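Local coordinates for fatty acyl CoA synthetase FADD13 (FATTY-ACYL-CoA SYNTHETASE) (PDB 3R44), which is an AMP-binding enzyme of the ANL clan from Mycobacterium tuberculosis, built with a large N-terminal part and a smaller C-terminal domain, at residues 384-387 with 391-394; 317-322 with 374-379; 245-250 with 273-278; 267-272 with 302-307. All coordinates share one frame; numbering follows the deposited sequence.

In the fold
Contacts 2 and 4 are buried, and each hangs on one tyrosine hydroxyl: in contact 2 it donates to a carboxylate between a loop and a short strand, in contact 4 to a helix carbonyl. Contacts 1 and 3 lie nearer the surface. Contact 1 closes a hairpin at the rim of an antiparallel sheet; contact 3 brings the start of one helix against the break between two others, with apolar touches and a water. The four fall into two pairs on opposite sides of the chain's centre. Contacts 1 and 2 touch through Phe392, which packs on Glu319 and Tyr376. Contacts 3 and 4 share helix 266-274, and their centres are 10 Å apart.

Contact 1. Residues 384-387 with 391-394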
loop_
_atom_site.group_PDB
_atom_site.type_symbol
_atom_site.label_atom_id
_atom_site.label_comp_id
_atom_site.label_asym_id
_atom_site.label_seq_id
_atom_site.Cartn_x
_atom_site.Cartn_y
_atom_site.Cartn_z
ATOM N N ARG A 384 -8.213 -13.978 14.647
ATOM C CA ARG A 384 -7.704 -14.264 15.993
ATOM C C ARG A 384 -6.233 -14.608 16.019
ATOM O O ARG A 384 -5.513 -14.188 16.899
ATOM C CB ARG A 384 -8.472 -15.444 16.594
ATOM C CG ARG A 384 -9.881 -15.099 16.944
ATOM C CD ARG A 384 -10.484 -16.124 17.921
ATOM N NE ARG A 384 -11.136 -17.184 17.158
ATOM C CZ ARG A 384 -12.351 -17.075 16.593
ATOM N NH1 ARG A 384 -13.082 -15.956 16.729
ATOM N NH2 ARG A 384 -12.843 -18.092 15.887
ATOM N N ASP A 385 -5.793 -15.380 15.043
ATOM C CA ASP A 385 -4.411 -15.836 14.996
ATOM C C ASP A 385 -3.408 -14.702 14.676
ATOM O O ASP A 385 -2.231 -14.818 15.018
ATOM C CB ASP A 385 -4.284 -17.011 14.015
ATOM C CG ASP A 385 -4.873 -18.345 14.596
ATOM O OD1 ASP A 385 -5.227 -18.421 15.808
ATOM O OD2 ASP A 385 -5.011 -19.321 13.842
ATOM N N ALA A 386 -3.902 -13.642 14.033
ATOM C CA ALA A 386 -3.108 -12.468 13.653
ATOM C C ALA A 386 -2.854 -11.497 14.800
ATOM O O ALA A 386 -2.078 -10.569 14.648
ATOM C CB ALA A 386 -3.775 -11.741 12.502
ATOM N N PHE A 387 -3.518 -11.692 15.929
ATOM C CA PHE A 387 -3.401 -10.816 17.067
ATOM C C PHE A 387 -2.869 -11.513 18.301
ATOM O O PHE A 387 -3.146 -12.701 18.542
ATOM C CB PHE A 387 -4.748 -10.222 17.404
ATOM C CG PHE A 387 -5.133 -9.130 16.544
ATOM C CD1 PHE A 387 -4.812 -7.853 16.909
ATOM C CD2 PHE A 387 -5.817 -9.340 15.347
ATOM C CE1 PHE A 387 -5.162 -6.795 16.107
ATOM C CE2 PHE A 387 -6.155 -8.255 14.542
ATOM C CZ PHE A 387 -5.847 -7.000 14.949
ATOM N N TRP A 391 -2.086 -6.691 19.838
ATOM C CA TRP A 391 -0.997 -6.385 18.903
ATOM C C TRP A 391 -1.175 -7.218 17.641
ATOM O O TRP A 391 -1.269 -8.431 17.728
ATOM C CB TRP A 391 0.332 -6.716 19.515
ATOM C CG TRP A 391 0.712 -5.846 20.639
ATOM C CD1 TRP A 391 0.491 -6.047 21.946
ATOM C CD2 TRP A 391 1.478 -4.649 20.531
ATOM N NE1 TRP A 391 1.102 -5.040 22.697
ATOM C CE2 TRP A 391 1.702 -4.165 21.836
ATOM C CE3 TRP A 391 1.995 -3.945 19.448
ATOM C CZ2 TRP A 391 2.389 -2.980 22.092
ATOM C CZ3 TRP A 391 2.698 -2.774 19.703
ATOM C CH2 TRP A 391 2.875 -2.302 21.023
ATOM N N PHE A 392 -1.238 -6.536 16.496
ATOM C CA PHE A 392 -1.326 -7.181 15.200
ATOM C C PHE A 392 0.057 -7.700 14.781
ATOM O O PHE A 392 1.003 -6.933 14.746
ATOM C CB PHE A 392 -1.842 -6.224 14.122
ATOM C CG PHE A 392 -1.794 -6.814 12.769
ATOM C CD1 PHE A 392 -2.698 -7.800 12.392
ATOM C CD2 PHE A 392 -0.847 -6.417 11.858
ATOM C CE1 PHE A 392 -2.604 -8.401 11.163
ATOM C CE2 PHE A 392 -0.773 -6.991 10.637
ATOM C CZ PHE A 392 -1.656 -7.977 10.263
ATOM N N ARG A 393 0.163 -8.982 14.475
ATOM C CA ARG A 393 1.420 -9.562 14.025
ATOM C C ARG A 393 1.585 -9.474 12.514
ATOM O O ARG A 393 0.835 -10.101 11.732
ATOM C CB ARG A 393 1.488 -11.002 14.467
ATOM C CG ARG A 393 1.429 -11.123 15.989
ATOM C CD ARG A 393 1.423 -12.543 16.544
ATOM N NE ARG A 393 2.506 -13.367 16.026
ATOM C CZ ARG A 393 2.716 -14.646 16.308
ATOM N NH1 ARG A 393 1.964 -15.303 17.166
ATOM N NH2 ARG A 393 3.722 -15.268 15.731
ATOM N N THR A 394 2.557 -8.706 12.078
ATOM C CA THR A 394 2.690 -8.417 10.660
ATOM C C THR A 394 3.268 -9.582 9.852
ATOM O O THR A 394 3.056 -9.621 8.640
ATOM C CB THR A 394 3.595 -7.167 10.401
ATOM O OG1 THR A 394 4.931 -7.471 10.854
ATOM C CG2 THR A 394 3.079 -5.917 11.140
#
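Trp391 meets Phe387 through its backbone: its O lies 3.3 Å from Phe387 CA, a CA-H...O contact, while the indole turns to the other side and packs on strands 346-351 and 364-369. Next comes Phe392, paired with Phe387 as an antiparallel non-hydrogen-bonded pair. Its CA sits over the Phe387 ring face, a CH-pi contact 4.3 Å from the centroid. With CG anti to the backbone N (chi1 173°), the Phe392 ring rises beside Phe387 and turns its own edge to that ring's face, a T-shaped pair with planes at 65°. Phe392 CE1 also reaches Ala386 CB at 3.8 Å. Arg393 supplies the hydrogen bond: its N donates to Ala386 O at 2.8 Å, almost perfectly straight at 178°. Its CB lies beside the same oxygen, but the guanidinium departs to a salt bridge with Glu364. Strand 391-394 is thus the inner arm of a beta hairpin, bonded on its far side to strand 364-369, with 387-388 as the outermost strand. The chemistry implies a hairpin held in two ways: between these segments the arms share one nearly linear backbone bond, and the two phenyl rings meet edge-to-face on the same face of the sheet.

Contact 2. Residues 317-322 with 374-379; sequences LTESCG and KEYWNR
Glu319 and Tyr376 make the whole contact, and both are buried. Tyr376 OH donates to Glu319 OE2 at 2.7 Å, using the oxygen's anti lone pair, the one turned away from the other carboxylate oxygen. OE2 arrives at the edge of the phenol, in the plane of the ring, while the carboxylate itself stands nearly upright to that plane, at 81°. Chi1 of Glu319 (-72°), with CG anti to the carbonyl carbon, puts CG 3.5 Å from Tyr376 OH; the bend at chi2 (96°) then turns the carboxylate so that OE2 meets the hydroxyl. Phe392 packs against both side chains, and Lys186 makes a cation-pi contact with the Tyr376 ring; this is the tight part.

Beyond it the segments diverge. After Tyr376 the chain goes through a type II turn, closed by Arg379 N to Tyr376 O at 3.1 Å, and carries Asn378 to the exposed side before helix 380-385 begins. The loop 317-322 instead braces itself: Leu317 N donates to Ser320 OG at 3.0 Å, and Ser320 N returns to Leu317 O. Thr318 and Glu319 correspond to the Thr-Glu of the Y-G-x-T-E-like motif of the ANL clan, here with alanine for the glycine, which begins at the end of strand 310-316. A single short, directed bond of this kind would be expected to restrain the Glu319 carboxylate.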
loop_
_atom_site.group_PDB
_atom_site.type_symbol
_atom_site.label_atom_id
_atom_site.label_comp_id
_atom_site.label_asym_id
_atom_site.label_seq_id
_atom_site.Cartn_x
_atom_site.Cartn_y
_atom_site.Cartn_z
ATOM N N LEU A 317 1.007 -1.466 5.944
ATOM C CA LEU A 317 0.493 -2.690 5.358
ATOM C C LEU A 317 -0.917 -2.360 5.000
ATOM O O LEU A 317 -1.491 -1.455 5.581
ATOM C CB LEU A 317 0.462 -3.821 6.384
ATOM C CG LEU A 317 1.743 -4.333 7.004
ATOM C CD1 LEU A 317 1.409 -5.682 7.690
ATOM C CD2 LEU A 317 2.786 -4.532 5.906
ATOM N N THR A 318 -1.539 -3.158 4.167
ATOM C CA THR A 318 -2.995 -3.111 4.044
ATOM C C THR A 318 -3.751 -3.191 5.376
ATOM O O THR A 318 -4.660 -2.400 5.608
ATOM C CB THR A 318 -3.470 -4.171 3.019
ATOM O OG1 THR A 318 -2.744 -3.936 1.797
ATOM C CG2 THR A 318 -4.956 -4.048 2.739
ATOM N N GLU A 319 -3.319 -4.091 6.252
ATOM C CA GLU A 319 -3.920 -4.310 7.570
ATOM C C GLU A 319 -3.825 -3.097 8.492
ATOM O O GLU A 319 -4.569 -2.999 9.452
ATOM C CB GLU A 319 -3.274 -5.517 8.231
ATOM C CG GLU A 319 -3.691 -6.839 7.580
ATOM C CD GLU A 319 -2.692 -7.351 6.525
ATOM O OE1 GLU A 319 -2.028 -6.519 5.807
ATOM O OE2 GLU A 319 -2.655 -8.606 6.347
ATOM N N SER A 320 -2.868 -2.213 8.234
ATOM C CA SER A 320 -2.712 -0.977 9.031
ATOM C C SER A 320 -3.233 0.273 8.350
ATOM O O SER A 320 -2.966 1.395 8.771
ATOM C CB SER A 320 -1.265 -0.815 9.447
ATOM O OG SER A 320 -0.503 -0.429 8.351
ATOM N N CYS A 321 -4.028 0.071 7.305
ATOM C CA CYS A 321 -4.665 1.147 6.543
ATOM C C CYS A 321 -3.701 2.158 6.022
ATOM O O CYS A 321 -4.022 3.358 5.982
ATOM C CB CYS A 321 -5.693 1.899 7.385
ATOM S SG CYS A 321 -7.085 2.517 6.483
ATOM N N GLY A 322 -2.502 1.695 5.726
ATOM C CA GLY A 322 -1.467 2.590 5.255
ATOM C C GLY A 322 -0.753 3.403 6.313
ATOM O O GLY A 322 0.003 4.298 5.970
ATOM N N LYS A 374 -10.370 -4.368 11.296
ATOM C CA LYS A 374 -11.337 -4.983 12.183
ATOM C C LYS A 374 -11.189 -6.508 12.181
ATOM O O LYS A 374 -11.253 -7.174 13.240
ATOM C CB LYS A 374 -12.766 -4.617 11.768
ATOM C CG LYS A 374 -13.824 -5.424 12.544
ATOM C CD LYS A 374 -15.230 -5.313 11.943
ATOM C CE LYS A 374 -15.903 -4.057 12.341
ATOM N NZ LYS A 374 -17.356 -4.050 11.924
ATOM N N GLU A 375 -11.036 -7.061 10.989
ATOM C CA GLU A 375 -10.976 -8.501 10.813
ATOM C C GLU A 375 -10.568 -8.798 9.369
ATOM O O GLU A 375 -10.621 -7.911 8.511
ATOM C CB GLU A 375 -12.347 -9.090 11.067
ATOM C CG GLU A 375 -13.359 -8.733 9.981
ATOM C CD GLU A 375 -14.813 -8.941 10.394
ATOM O OE1 GLU A 375 -15.113 -9.027 11.598
ATOM O OE2 GLU A 375 -15.660 -8.977 9.472
ATOM N N TYR A 376 -10.176 -10.032 9.108
ATOM C CA TYR A 376 -10.156 -10.517 7.736
ATOM C C TYR A 376 -11.552 -11.020 7.399
ATOM O O TYR A 376 -12.181 -11.711 8.202
ATOM C CB TYR A 376 -9.138 -11.635 7.587
ATOM C CG TYR A 376 -7.707 -11.254 7.756
ATOM C CD1 TYR A 376 -7.069 -10.418 6.822
ATOM C CD2 TYR A 376 -6.949 -11.752 8.844
ATOM C CE1 TYR A 376 -5.756 -10.095 6.972
ATOM C CE2 TYR A 376 -5.628 -11.435 8.980
ATOM C CZ TYR A 376 -5.042 -10.616 8.051
ATOM O OH TYR A 376 -3.732 -10.277 8.174
ATOM N N TRP A 377 -12.057 -10.612 6.241
ATOM C CA TRP A 377 -13.422 -10.853 5.882
ATOM C C TRP A 377 -13.786 -12.344 5.872
ATOM O O TRP A 377 -13.135 -13.125 5.176
ATOM C CB TRP A 377 -13.679 -10.234 4.510
ATOM C CG TRP A 377 -15.082 -10.407 3.985
ATOM C CD1 TRP A 377 -15.440 -11.194 2.962
ATOM C CD2 TRP A 377 -16.284 -9.713 4.383
ATOM N NE1 TRP A 377 -16.771 -11.115 2.733
ATOM C CE2 TRP A 377 -17.313 -10.175 3.561
ATOM C CE3 TRP A 377 -16.579 -8.754 5.348
ATOM C CZ2 TRP A 377 -18.649 -9.772 3.723
ATOM C CZ3 TRP A 377 -17.890 -8.316 5.490
ATOM C CH2 TRP A 377 -18.900 -8.799 4.685
ATOM N N ASN A 378 -14.817 -12.705 6.644
ATOM C CA ASN A 378 -15.286 -14.103 6.789
ATOM C C ASN A 378 -14.185 -15.089 7.128
ATOM O O ASN A 378 -14.286 -16.279 6.807
ATOM C CB ASN A 378 -16.060 -14.510 5.544
ATOM C CG ASN A 378 -17.313 -13.718 5.394
ATOM O OD1 ASN A 378 -17.753 -13.094 6.344
ATOM N ND2 ASN A 378 -17.871 -13.702 4.217
ATOM N N ARG A 379 -13.149 -14.585 7.803
ATOM C CA ARG A 379 -12.039 -15.382 8.309
ATOM C C ARG A 379 -11.738 -15.135 9.788
ATOM O O ARG A 379 -10.672 -14.594 10.110
ATOM C CB ARG A 379 -10.796 -15.207 7.437
ATOM C CG ARG A 379 -11.045 -15.715 6.022
ATOM C CD ARG A 379 -9.827 -15.641 5.144
ATOM N NE ARG A 379 -10.006 -16.495 3.946
ATOM C CZ ARG A 379 -10.286 -16.053 2.723
ATOM N NH1 ARG A 379 -10.345 -14.767 2.477
ATOM N NH2 ARG A 379 -10.491 -16.894 1.725
#

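Contact 3. Residues 245-250 with 273-278; sequences FDATKV and RQVPEF
Van der Waals contact centres on Val275, whose two methyls divide the work. CG2 packs on a carbonyl oxygen, 3.5 Å from Ala247 O, while CG1, anti to the carbonyl carbon (chi1 -63°), makes the apolar contacts, facing Ala247 CB and Thr248 CG2, each at 4.1 Å. The side chains of Thr248 and Val275 cross at about a right angle and touch through one methyl each. Trp251, one turn further along helix 247-256, packs on both Val275 and Glu277.

The direct polar approach is loose: Glu277 OE2 comes no nearer than 4.0 Å to Thr248 O. A water fills in, donating to Ala247 O at 2.6 Å and, weakly, to Glu277 OE1.

Helix 247-256 belongs to the crossover from strand 238-241 to strand 261-264, two parallel strands of the large mixed sheet with strand 213-216 between them. Val275 sits at the break where helix 266-274 gives way to helix 276-280, so the contact joins the start of one helix to the junction of two others at the surface of the alpha/beta layer.

Asp246 caps the first helix through Thr248 N, which meets OD1 at 3.0 Å; Thr248 OG1 adds a second bond to the same Asp246 OD1 at 2.7 Å. The two donors come from the same face of the carboxylate, roughly 40° out of its plane. The other oxygen, Asp246 OD2, forms a salt bridge with Lys249 NZ at 3.3 Å. On the opposite segment Phe278 N returns to Val275 O, an early bond of helix 276-280.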
loop_
_atom_site.group_PDB
_atom_site.type_symbol
_atom_site.label_atom_id
_atom_site.label_comp_id
_atom_site.label_asym_id
_atom_site.label_seq_id
_atom_site.Cartn_x
_atom_site.Cartn_y
_atom_site.Cartn_z
ATOM N N PHE A 245 0.572 7.934 -14.557
ATOM C CA PHE A 245 1.872 8.562 -14.309
ATOM C C PHE A 245 2.676 8.637 -15.603
ATOM O O PHE A 245 2.768 7.640 -16.321
ATOM C CB PHE A 245 2.684 7.834 -13.230
ATOM C CG PHE A 245 4.087 8.384 -13.066
ATOM C CD1 PHE A 245 4.287 9.628 -12.482
ATOM C CD2 PHE A 245 5.193 7.685 -13.546
ATOM C CE1 PHE A 245 5.558 10.154 -12.355
ATOM C CE2 PHE A 245 6.474 8.196 -13.388
ATOM C CZ PHE A 245 6.639 9.453 -12.800
ATOM N N ASP A 246 3.205 9.825 -15.912
ATOM C CA ASP A 246 4.119 10.027 -17.019
ATOM C C ASP A 246 5.239 10.920 -16.539
ATOM O O ASP A 246 5.016 12.103 -16.265
ATOM C CB ASP A 246 3.407 10.728 -18.182
ATOM C CG ASP A 246 4.249 10.802 -19.421
ATOM O OD1 ASP A 246 5.492 10.717 -19.327
ATOM O OD2 ASP A 246 3.670 10.934 -20.529
ATOM N N ALA A 247 6.432 10.382 -16.444
ATOM C CA ALA A 247 7.542 11.150 -15.855
ATOM C C ALA A 247 7.903 12.376 -16.680
ATOM O O ALA A 247 8.425 13.368 -16.155
ATOM C CB ALA A 247 8.815 10.241 -15.651
ATOM N N THR A 248 7.643 12.306 -17.976
ATOM C CA THR A 248 7.895 13.445 -18.848
ATOM C C THR A 248 6.871 14.565 -18.762
ATOM O O THR A 248 7.054 15.580 -19.407
ATOM C CB THR A 248 8.034 13.027 -20.326
ATOM O OG1 THR A 248 6.767 12.564 -20.827
ATOM C CG2 THR A 248 9.146 11.949 -20.446
ATOM N N LYS A 249 5.772 14.350 -18.035
ATOM C CA LYS A 249 4.695 15.326 -17.889
ATOM C C LYS A 249 4.512 15.778 -16.444
ATOM O O LYS A 249 3.824 16.793 -16.184
ATOM C CB LYS A 249 3.356 14.752 -18.383
ATOM C CG LYS A 249 3.342 14.375 -19.853
ATOM C CD LYS A 249 1.948 14.572 -20.461
ATOM C CE LYS A 249 1.951 14.236 -21.958
ATOM N NZ LYS A 249 1.477 12.797 -22.068
ATOM N N VAL A 250 5.108 15.071 -15.490
ATOM C CA VAL A 250 4.784 15.321 -14.071
ATOM C C VAL A 250 5.327 16.636 -13.507
ATOM O O VAL A 250 4.646 17.306 -12.732
ATOM C CB VAL A 250 5.155 14.110 -13.195
ATOM C CG1 VAL A 250 6.616 13.876 -13.200
ATOM C CG2 VAL A 250 4.579 14.217 -11.734
ATOM N N ARG A 273 14.008 12.171 -11.822
ATOM C CA ARG A 273 15.333 12.774 -11.773
ATOM C C ARG A 273 16.008 12.732 -13.148
ATOM O O ARG A 273 16.919 13.521 -13.421
ATOM C CB ARG A 273 16.175 12.062 -10.714
ATOM C CG ARG A 273 17.502 12.682 -10.470
ATOM C CD ARG A 273 18.611 11.757 -10.843
ATOM N NE ARG A 273 19.929 12.362 -10.663
ATOM C CZ ARG A 273 20.387 13.407 -11.335
ATOM N NH1 ARG A 273 19.627 14.032 -12.220
ATOM N NH2 ARG A 273 21.613 13.847 -11.080
ATOM N N GLN A 274 15.576 11.815 -14.015
ATOM C CA GLN A 274 16.239 11.657 -15.317
ATOM C C GLN A 274 15.677 12.509 -16.455
ATOM O O GLN A 274 16.401 12.767 -17.454
ATOM C CB GLN A 274 16.279 10.187 -15.733
ATOM C CG GLN A 274 16.562 9.215 -14.620
ATOM C CD GLN A 274 17.901 9.471 -13.974
ATOM O OE1 GLN A 274 18.795 10.108 -14.572
ATOM N NE2 GLN A 274 18.073 8.958 -12.779
ATOM N N VAL A 275 14.448 12.986 -16.315
ATOM C CA VAL A 275 13.798 13.767 -17.401
ATOM C C VAL A 275 14.354 15.201 -17.465
ATOM O O VAL A 275 14.812 15.720 -16.424
ATOM C CB VAL A 275 12.303 13.729 -17.253
ATOM C CG1 VAL A 275 11.875 12.259 -17.407
ATOM C CG2 VAL A 275 11.844 14.277 -15.915
ATOM N N PRO A 276 14.337 15.823 -18.662
ATOM C CA PRO A 276 14.898 17.170 -18.903
ATOM C C PRO A 276 14.294 18.180 -17.936
ATOM O O PRO A 276 14.979 19.121 -17.505
ATOM C CB PRO A 276 14.422 17.482 -20.328
ATOM C CG PRO A 276 14.459 16.167 -21.006
ATOM C CD PRO A 276 13.976 15.177 -19.937
ATOM N N GLU A 277 13.026 17.971 -17.570
ATOM C CA GLU A 277 12.372 18.904 -16.663
ATOM C C GLU A 277 12.996 19.015 -15.263
ATOM O O GLU A 277 12.771 20.023 -14.598
ATOM C CB GLU A 277 10.871 18.651 -16.566
ATOM C CG GLU A 277 10.130 18.930 -17.879
ATOM C CD GLU A 277 10.322 17.819 -18.967
ATOM O OE1 GLU A 277 10.825 16.651 -18.702
ATOM O OE2 GLU A 277 9.991 18.151 -20.141
ATOM N N PHE A 278 13.693 17.986 -14.794
ATOM C CA PHE A 278 14.300 18.012 -13.452
ATOM C C PHE A 278 15.334 19.127 -13.323
ATOM O O PHE A 278 15.353 19.846 -12.324
ATOM C CB PHE A 278 14.974 16.687 -13.168
ATOM C CG PHE A 278 15.569 16.584 -11.795
ATOM C CD1 PHE A 278 14.784 16.399 -10.712
ATOM C CD2 PHE A 278 16.931 16.682 -11.601
ATOM C CE1 PHE A 278 15.350 16.271 -9.436
ATOM C CE2 PHE A 278 17.492 16.601 -10.341
ATOM C CZ PHE A 278 16.723 16.418 -9.268
HETATM O O HOH W 1 8.471 16.007 -16.220
#

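Contact 4. Residues 267-272 with 302-307; sequences AILNFM and KIYAAK
Tyr304 reaches Leu269 because its ring leaves the helix with CG anti to the carbonyl carbon (chi1 -83°) and then stands across the chain (chi2 97°), sending the hydroxyl to the neighbouring helix. There Tyr304 OH donates to Leu269 O at 2.6 Å. The bond lies in the carbonyl plane, on a lone pair, with a C=O...O angle of 127°; seen from the phenol, the acceptor sits at the ring edge and in its plane.

Apolar atoms close around the hydroxyl. Met272 CB comes within 3.3 Å of Tyr304 OH, and Leu269 CB packs against Tyr304 CE1 at 4.1 Å. Phe278 meets the tyrosine ring edge-to-face, and Trp251 also touches the tyrosine side chain; the phenol's polar atom is buried but supplied with an acceptor. Behind the contact Leu269 and Met272 both rest on Phe289 of strand 288-291.

Helices 266-274 and 298-306 lie in the connections of successive beta-alpha-beta units, running from strand 261-264 through 288-291 to 310-316, adjacent parallel strands of the mixed sheet; a side-chain-to-backbone hydrogen bond between two such helices belongs to the layered alpha/beta core of an ANL N-terminal domain.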
loop_
_atom_site.group_PDB
_atom_site.type_symbol
_atom_site.label_atom_id
_atom_site.label_comp_id
_atom_site.label_asym_id
_atom_site.label_seq_id
_atom_site.Cartn_x
_atom_site.Cartn_y
_atom_site.Cartn_z
ATOM N N ALA A 267 10.997 4.189 -7.607
ATOM C CA ALA A 267 11.157 4.158 -9.092
ATOM C C ALA A 267 10.734 5.480 -9.712
ATOM O O ALA A 267 11.384 5.971 -10.644
ATOM C CB ALA A 267 10.353 2.983 -9.768
ATOM N N ILE A 268 9.607 6.006 -9.247
ATOM C CA ILE A 268 9.012 7.254 -9.759
ATOM C C ILE A 268 9.976 8.386 -9.539
ATOM O O ILE A 268 10.208 9.149 -10.448
ATOM C CB ILE A 268 7.621 7.600 -9.098
ATOM C CG1 ILE A 268 6.515 6.849 -9.784
ATOM C CG2 ILE A 268 7.265 9.150 -9.134
ATOM C CD1 ILE A 268 5.130 7.015 -9.079
ATOM N N LEU A 269 10.535 8.490 -8.324
ATOM C CA LEU A 269 11.427 9.554 -8.034
ATOM C C LEU A 269 12.733 9.429 -8.833
ATOM O O LEU A 269 13.324 10.434 -9.203
ATOM C CB LEU A 269 11.768 9.592 -6.560
ATOM C CG LEU A 269 10.571 9.999 -5.656
ATOM C CD1 LEU A 269 11.119 10.427 -4.354
ATOM C CD2 LEU A 269 9.739 11.138 -6.287
ATOM N N ASN A 270 13.172 8.200 -9.072
ATOM C CA ASN A 270 14.310 7.976 -9.922
ATOM C C ASN A 270 14.025 8.410 -11.361
ATOM O O ASN A 270 14.836 9.148 -11.982
ATOM C CB ASN A 270 14.685 6.506 -9.874
ATOM C CG ASN A 270 16.001 6.244 -10.510
ATOM O OD1 ASN A 270 16.141 5.298 -11.329
ATOM N ND2 ASN A 270 16.995 7.080 -10.183
ATOM N N PHE A 271 12.885 8.013 -11.929
ATOM C CA PHE A 271 12.605 8.470 -13.285
ATOM C C PHE A 271 12.488 9.968 -13.401
ATOM O O PHE A 271 12.964 10.555 -14.385
ATOM C CB PHE A 271 11.368 7.776 -13.850
ATOM C CG PHE A 271 11.547 6.294 -13.979
ATOM C CD1 PHE A 271 12.722 5.778 -14.524
ATOM C CD2 PHE A 271 10.540 5.415 -13.599
ATOM C CE1 PHE A 271 12.888 4.398 -14.680
ATOM C CE2 PHE A 271 10.728 4.029 -13.740
ATOM C CZ PHE A 271 11.870 3.538 -14.266
ATOM N N MET A 272 11.913 10.591 -12.379
ATOM C CA MET A 272 11.649 12.021 -12.354
ATOM C C MET A 272 12.960 12.819 -12.318
ATOM O O MET A 272 13.016 13.987 -12.761
ATOM C CB MET A 272 10.743 12.379 -11.173
ATOM C CG MET A 272 9.314 12.002 -11.493
ATOM S SD MET A 272 8.226 12.328 -10.129
ATOM C CE MET A 272 8.313 14.029 -9.782
ATOM N N LYS A 302 19.904 12.908 -1.790
ATOM C CA LYS A 302 20.765 14.072 -1.875
ATOM C C LYS A 302 20.513 14.973 -3.065
ATOM O O LYS A 302 20.616 16.194 -2.951
ATOM C CB LYS A 302 22.235 13.651 -1.836
ATOM C CG LYS A 302 22.664 13.073 -0.466
ATOM C CD LYS A 302 24.152 12.637 -0.543
ATOM C CE LYS A 302 24.944 13.098 0.625
ATOM N NZ LYS A 302 26.379 12.781 0.418
ATOM N N ILE A 303 20.202 14.407 -4.216
ATOM C CA ILE A 303 20.001 15.242 -5.382
ATOM C C ILE A 303 18.678 16.010 -5.274
ATOM O O ILE A 303 18.620 17.197 -5.606
ATOM C CB ILE A 303 20.149 14.457 -6.682
ATOM C CG1 ILE A 303 20.188 15.433 -7.860
ATOM C CG2 ILE A 303 19.093 13.437 -6.815
ATOM C CD1 ILE A 303 21.417 16.197 -7.930
ATOM N N TYR A 304 17.655 15.367 -4.705
ATOM C CA TYR A 304 16.438 16.056 -4.402
ATOM C C TYR A 304 16.659 17.128 -3.356
ATOM O O TYR A 304 16.182 18.270 -3.528
ATOM C CB TYR A 304 15.289 15.069 -4.022
ATOM C CG TYR A 304 14.588 14.493 -5.259
ATOM C CD1 TYR A 304 14.930 13.266 -5.766
ATOM C CD2 TYR A 304 13.569 15.181 -5.906
ATOM C CE1 TYR A 304 14.323 12.754 -6.890
ATOM C CE2 TYR A 304 12.938 14.667 -7.038
ATOM C CZ TYR A 304 13.326 13.441 -7.528
ATOM O OH TYR A 304 12.706 12.947 -8.641
ATOM N N ALA A 305 17.460 16.837 -2.329
ATOM C CA ALA A 305 17.776 17.855 -1.332
ATOM C C ALA A 305 18.494 19.088 -1.930
ATOM O O ALA A 305 18.283 20.197 -1.481
ATOM C CB ALA A 305 18.558 17.260 -0.194
ATOM N N ALA A 306 19.348 18.893 -2.922
ATOM C CA ALA A 306 19.950 20.030 -3.653
ATOM C C ALA A 306 18.936 20.909 -4.417
ATOM O O ALA A 306 19.248 22.091 -4.723
ATOM C CB ALA A 306 21.006 19.525 -4.629
ATOM N N LYS A 307 17.793 20.329 -4.768
ATOM C CA LYS A 307 16.661 21.018 -5.419
ATOM C C LYS A 307 15.674 21.535 -4.350
ATOM O O LYS A 307 14.575 21.974 -4.688
ATOM C CB LYS A 307 15.962 20.092 -6.423
ATOM C CG LYS A 307 15.012 20.729 -7.481
ATOM C CD LYS A 307 14.522 19.675 -8.582
ATOM C CE LYS A 307 13.158 20.034 -9.297
ATOM N NZ LYS A 307 13.346 21.163 -10.308
#